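Local coordinates for SidF, inhibitor of growth family, member 3 (Legionella pneumophila subsp. pneumophila, PDB 4FYE), which is a phosphatase that probably removes a phosphate group from membrane phosphoinositides, at residues V380-I394 against V404-S416. The protein carries 1 engineered substitution. Residues are numbered along the deposited sequence; the frame is centred on the assembly and turned at random.
Sequences VRQMMDAFDGSKAKI and VETAVGYQARMSS
Strand 391-394 runs antiparallel to strand 404-416, with Ala392 facing Val408 and Ile394 facing Thr406 as hydrogen-bonded pairs, while helix 380-387 runs roughly antiparallel to the C-terminal part of the longer strand, the axis directions 147° apart and the axes 7.2 Å apart at closest approach. Ile394 CG2 meets Val408 CG2 at 3.6 Å, two beta-branched side chains suited to extended backbone, buried with Ala392 on the face they share with Thr406. On the other face, Lys391 lays its CD along the small Ala407 CB and sends its amine outward. The two strands form a beta hairpin at one margin of a mixed four-stranded sheet, the longer one also bonding to strand 353-360. A type II turn, Phe387 to Ser390, joins the helix to the hairpin; Gly389 accepts its positive phi and gives its N-H to Tyr410 O at 2.8 Å. With CG anti to its backbone N (chi1 176°), Asp388 swings OD2 across to Ala412 N, a 2.9 Å bond received on the anti side, tilted 22° from the carboxylate plane. The Tyr410 ring turns its edge to Asp388 N; Phe387 CB touches CD2 at 3.6 Å, Met384 CE lies by the hydroxyl, and that OH is hydrogen-bonded to Glu356. The small Ala412 lets the helix come close, its CB 3.7 Å from Met384 CE. Beyond it, the extended, flexible Met414 crosses Met384 at about a right angle and brings its thioether against Arg381 CB, whose guanidinium leads away into salt bridges with Asp385 and Glu543.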
# COMPACT_ATOMS: atom_id res chain seq x y z
N VAL A 380 -1.49 -14.05 7.28
CA VAL A 380 -1.98 -13.36 6.10
C VAL A 380 -1.69 -14.30 4.96
O VAL A 380 -2.59 -14.61 4.15
CB VAL A 380 -1.33 -11.96 5.94
CG1 VAL A 380 -1.50 -11.46 4.52
CG2 VAL A 380 -1.88 -10.95 6.93
N ARG A 381 -0.47 -14.82 4.93
CA ARG A 381 -0.10 -15.80 3.91
C ARG A 381 -1.02 -17.05 3.90
O ARG A 381 -1.37 -17.55 2.85
CB ARG A 381 1.40 -16.12 4.02
CG ARG A 381 1.79 -17.57 3.98
CD ARG A 381 1.89 -18.09 2.57
NE ARG A 381 1.22 -19.38 2.45
CZ ARG A 381 0.79 -20.18 3.43
NH1 ARG A 381 0.94 -19.86 4.71
NH2 ARG A 381 0.18 -21.32 3.13
N GLN A 382 -1.50 -17.48 5.05
CA GLN A 382 -2.39 -18.63 5.12
C GLN A 382 -3.81 -18.29 4.61
O GLN A 382 -4.43 -19.07 3.84
CB GLN A 382 -2.38 -19.14 6.56
CG GLN A 382 -3.51 -20.04 6.98
CD GLN A 382 -3.29 -20.67 8.36
OE1 GLN A 382 -3.74 -21.81 8.59
NE2 GLN A 382 -2.58 -19.96 9.26
N MET A 383 -4.32 -17.12 5.01
CA MET A 383 -5.65 -16.69 4.56
C MET A 383 -5.69 -16.32 3.03
O MET A 383 -6.62 -16.66 2.32
CB MET A 383 -6.25 -15.61 5.49
CG MET A 383 -6.16 -15.91 6.98
SD MET A 383 -6.92 -17.45 7.63
CE MET A 383 -6.00 -18.71 6.82
N MET A 384 -4.65 -15.66 2.54
CA MET A 384 -4.52 -15.47 1.10
C MET A 384 -4.58 -16.79 0.36
O MET A 384 -5.29 -16.90 -0.66
CB MET A 384 -3.22 -14.68 0.72
CG MET A 384 -3.24 -13.19 1.08
SD MET A 384 -1.71 -12.37 0.57
CE MET A 384 -1.92 -12.69 -1.16
N ASP A 385 -3.83 -17.79 0.84
CA ASP A 385 -3.83 -19.12 0.18
C ASP A 385 -5.13 -19.90 0.42
O ASP A 385 -5.48 -20.78 -0.38
CB ASP A 385 -2.62 -19.98 0.59
CG ASP A 385 -1.41 -19.85 -0.36
OD1 ASP A 385 -1.57 -19.51 -1.57
OD2 ASP A 385 -0.27 -20.09 0.13
N ALA A 386 -5.83 -19.59 1.52
CA ALA A 386 -7.15 -20.17 1.83
C ALA A 386 -8.12 -19.85 0.74
O ALA A 386 -8.88 -20.74 0.28
CB ALA A 386 -7.68 -19.60 3.14
N PHE A 387 -8.10 -18.58 0.29
CA PHE A 387 -9.00 -18.16 -0.79
C PHE A 387 -8.46 -18.49 -2.17
O PHE A 387 -9.24 -18.58 -3.12
CB PHE A 387 -9.33 -16.67 -0.72
CG PHE A 387 -10.50 -16.32 0.19
CD1 PHE A 387 -11.84 -16.57 -0.21
CD2 PHE A 387 -10.29 -15.71 1.43
CE1 PHE A 387 -12.93 -16.20 0.60
CE2 PHE A 387 -11.39 -15.35 2.25
CZ PHE A 387 -12.71 -15.58 1.82
N ASP A 388 -7.14 -18.72 -2.27
CA ASP A 388 -6.50 -18.92 -3.59
C ASP A 388 -7.13 -20.01 -4.42
O ASP A 388 -7.39 -21.14 -3.94
CB ASP A 388 -4.95 -19.02 -3.55
CG ASP A 388 -4.34 -19.33 -4.95
OD1 ASP A 388 -4.60 -20.43 -5.50
OD2 ASP A 388 -3.65 -18.48 -5.54
N GLY A 389 -7.40 -19.65 -5.67
CA GLY A 389 -8.05 -20.52 -6.66
C GLY A 389 -9.47 -20.97 -6.31
O GLY A 389 -9.94 -22.05 -6.80
N SER A 390 -10.16 -20.20 -5.47
CA SER A 390 -11.61 -20.40 -5.35
C SER A 390 -12.38 -19.04 -5.45
O SER A 390 -11.82 -18.04 -5.96
CB SER A 390 -11.93 -21.17 -4.09
OG SER A 390 -11.91 -20.23 -3.06
N LYS A 391 -13.63 -19.02 -4.99
CA LYS A 391 -14.54 -17.87 -5.19
C LYS A 391 -14.79 -17.19 -3.86
O LYS A 391 -14.68 -17.85 -2.84
CB LYS A 391 -15.89 -18.34 -5.73
CG LYS A 391 -15.91 -18.62 -7.22
CD LYS A 391 -17.28 -19.09 -7.74
CE LYS A 391 -17.38 -20.61 -7.72
NZ LYS A 391 -18.37 -21.13 -8.70
N ALA A 392 -15.13 -15.89 -3.84
CA ALA A 392 -15.77 -15.25 -2.66
C ALA A 392 -17.00 -14.43 -2.97
O ALA A 392 -17.02 -13.73 -3.97
CB ALA A 392 -14.79 -14.39 -1.90
N LYS A 393 -18.00 -14.47 -2.10
CA LYS A 393 -19.24 -13.75 -2.36
C LYS A 393 -19.10 -12.35 -1.84
O LYS A 393 -18.83 -12.17 -0.68
CB LYS A 393 -20.42 -14.46 -1.75
CG LYS A 393 -20.49 -15.87 -2.28
CD LYS A 393 -21.81 -16.60 -2.05
CE LYS A 393 -21.79 -17.85 -2.91
NZ LYS A 393 -22.98 -18.73 -2.75
N ILE A 394 -19.27 -11.37 -2.72
CA ILE A 394 -18.84 -10.00 -2.45
C ILE A 394 -19.93 -9.01 -2.83
O ILE A 394 -20.92 -9.41 -3.35
CB ILE A 394 -17.46 -9.75 -3.16
CG1 ILE A 394 -16.50 -9.47 -2.08
CG2 ILE A 394 -17.45 -8.79 -4.39
CD1 ILE A 394 -16.18 -10.78 -1.40
N VAL A 404 -24.77 -4.66 -6.10
CA VAL A 404 -25.11 -6.03 -6.51
C VAL A 404 -24.20 -7.02 -5.85
O VAL A 404 -23.08 -6.66 -5.45
CB VAL A 404 -25.08 -6.19 -8.07
CG1 VAL A 404 -26.11 -5.24 -8.69
CG2 VAL A 404 -23.69 -5.89 -8.65
N GLU A 405 -24.63 -8.27 -5.75
CA GLU A 405 -23.82 -9.28 -5.07
C GLU A 405 -23.27 -10.25 -6.11
O GLU A 405 -24.00 -10.61 -7.01
CB GLU A 405 -24.68 -10.03 -4.04
CG GLU A 405 -24.77 -9.35 -2.67
CD GLU A 405 -24.89 -10.36 -1.52
OE1 GLU A 405 -23.93 -10.47 -0.71
OE2 GLU A 405 -25.93 -11.06 -1.41
N THR A 406 -22.01 -10.67 -5.99
CA THR A 406 -21.43 -11.64 -6.92
C THR A 406 -20.35 -12.46 -6.27
O THR A 406 -19.58 -11.98 -5.45
CB THR A 406 -20.47 -10.98 -7.95
OG1 THR A 406 -20.50 -9.56 -7.87
CG2 THR A 406 -20.66 -11.50 -9.32
N ALA A 407 -20.17 -13.65 -6.78
CA ALA A 407 -18.97 -14.42 -6.50
C ALA A 407 -17.81 -13.72 -7.20
O ALA A 407 -18.05 -13.14 -8.24
CB ALA A 407 -19.16 -15.85 -7.03
N VAL A 408 -16.61 -13.74 -6.64
CA VAL A 408 -15.40 -13.20 -7.31
C VAL A 408 -14.25 -14.20 -7.13
O VAL A 408 -13.98 -14.59 -6.01
CB VAL A 408 -14.87 -11.89 -6.73
CG1 VAL A 408 -13.52 -11.53 -7.39
CG2 VAL A 408 -15.83 -10.70 -7.00
N GLY A 409 -13.57 -14.58 -8.24
CA GLY A 409 -12.43 -15.51 -8.26
C GLY A 409 -11.20 -14.84 -7.62
O GLY A 409 -11.02 -13.63 -7.76
N TYR A 410 -10.39 -15.60 -6.88
CA TYR A 410 -9.17 -15.04 -6.23
C TYR A 410 -7.90 -15.85 -6.52
O TYR A 410 -7.93 -17.07 -6.63
CB TYR A 410 -9.40 -14.80 -4.75
CG TYR A 410 -8.26 -14.18 -3.99
CD1 TYR A 410 -8.05 -12.79 -3.96
CD2 TYR A 410 -7.36 -15.00 -3.27
CE1 TYR A 410 -6.98 -12.25 -3.24
CE2 TYR A 410 -6.33 -14.48 -2.53
CZ TYR A 410 -6.13 -13.13 -2.52
OH TYR A 410 -5.06 -12.68 -1.82
N GLN A 411 -6.79 -15.14 -6.72
CA GLN A 411 -5.48 -15.74 -6.87
C GLN A 411 -4.50 -14.91 -6.05
O GLN A 411 -4.44 -13.69 -6.21
CB GLN A 411 -5.03 -15.74 -8.32
CG GLN A 411 -5.89 -16.63 -9.23
CD GLN A 411 -5.22 -16.91 -10.57
OE1 GLN A 411 -5.55 -16.27 -11.57
NE2 GLN A 411 -4.28 -17.86 -10.59
N ALA A 412 -3.76 -15.58 -5.18
CA ALA A 412 -2.78 -15.00 -4.33
C ALA A 412 -1.32 -15.10 -4.82
O ALA A 412 -0.88 -16.09 -5.43
CB ALA A 412 -2.86 -15.71 -3.01
N ARG A 413 -0.57 -14.05 -4.55
CA ARG A 413 0.85 -14.13 -4.64
C ARG A 413 1.38 -13.27 -3.48
O ARG A 413 1.05 -12.09 -3.34
CB ARG A 413 1.38 -13.61 -5.98
CG ARG A 413 0.70 -14.09 -7.26
CD ARG A 413 1.40 -15.33 -7.63
NE ARG A 413 1.05 -15.80 -8.93
CZ ARG A 413 0.18 -16.78 -9.13
NH1 ARG A 413 -0.45 -17.31 -8.08
NH2 ARG A 413 -0.07 -17.23 -10.36
N MET A 414 2.23 -13.86 -2.65
CA MET A 414 2.65 -13.20 -1.50
C MET A 414 4.11 -13.39 -1.37
O MET A 414 4.55 -14.53 -1.47
CB MET A 414 1.97 -13.73 -0.28
CG MET A 414 2.57 -12.97 0.89
SD MET A 414 1.74 -13.40 2.37
CE MET A 414 2.52 -12.45 3.61
N SER A 415 4.84 -12.28 -1.13
CA SER A 415 6.29 -12.36 -0.78
C SER A 415 6.59 -11.65 0.52
O SER A 415 5.86 -10.78 0.93
CB SER A 415 7.19 -11.81 -1.89
OG SER A 415 6.90 -10.45 -2.20
N SER A 416 7.68 -11.97 1.19
CA SER A 416 7.94 -11.27 2.41
C SER A 416 9.42 -11.14 2.59
O SER A 416 10.08 -12.09 3.01
CB SER A 416 7.32 -12.04 3.54
OG SER A 416 7.52 -11.33 4.73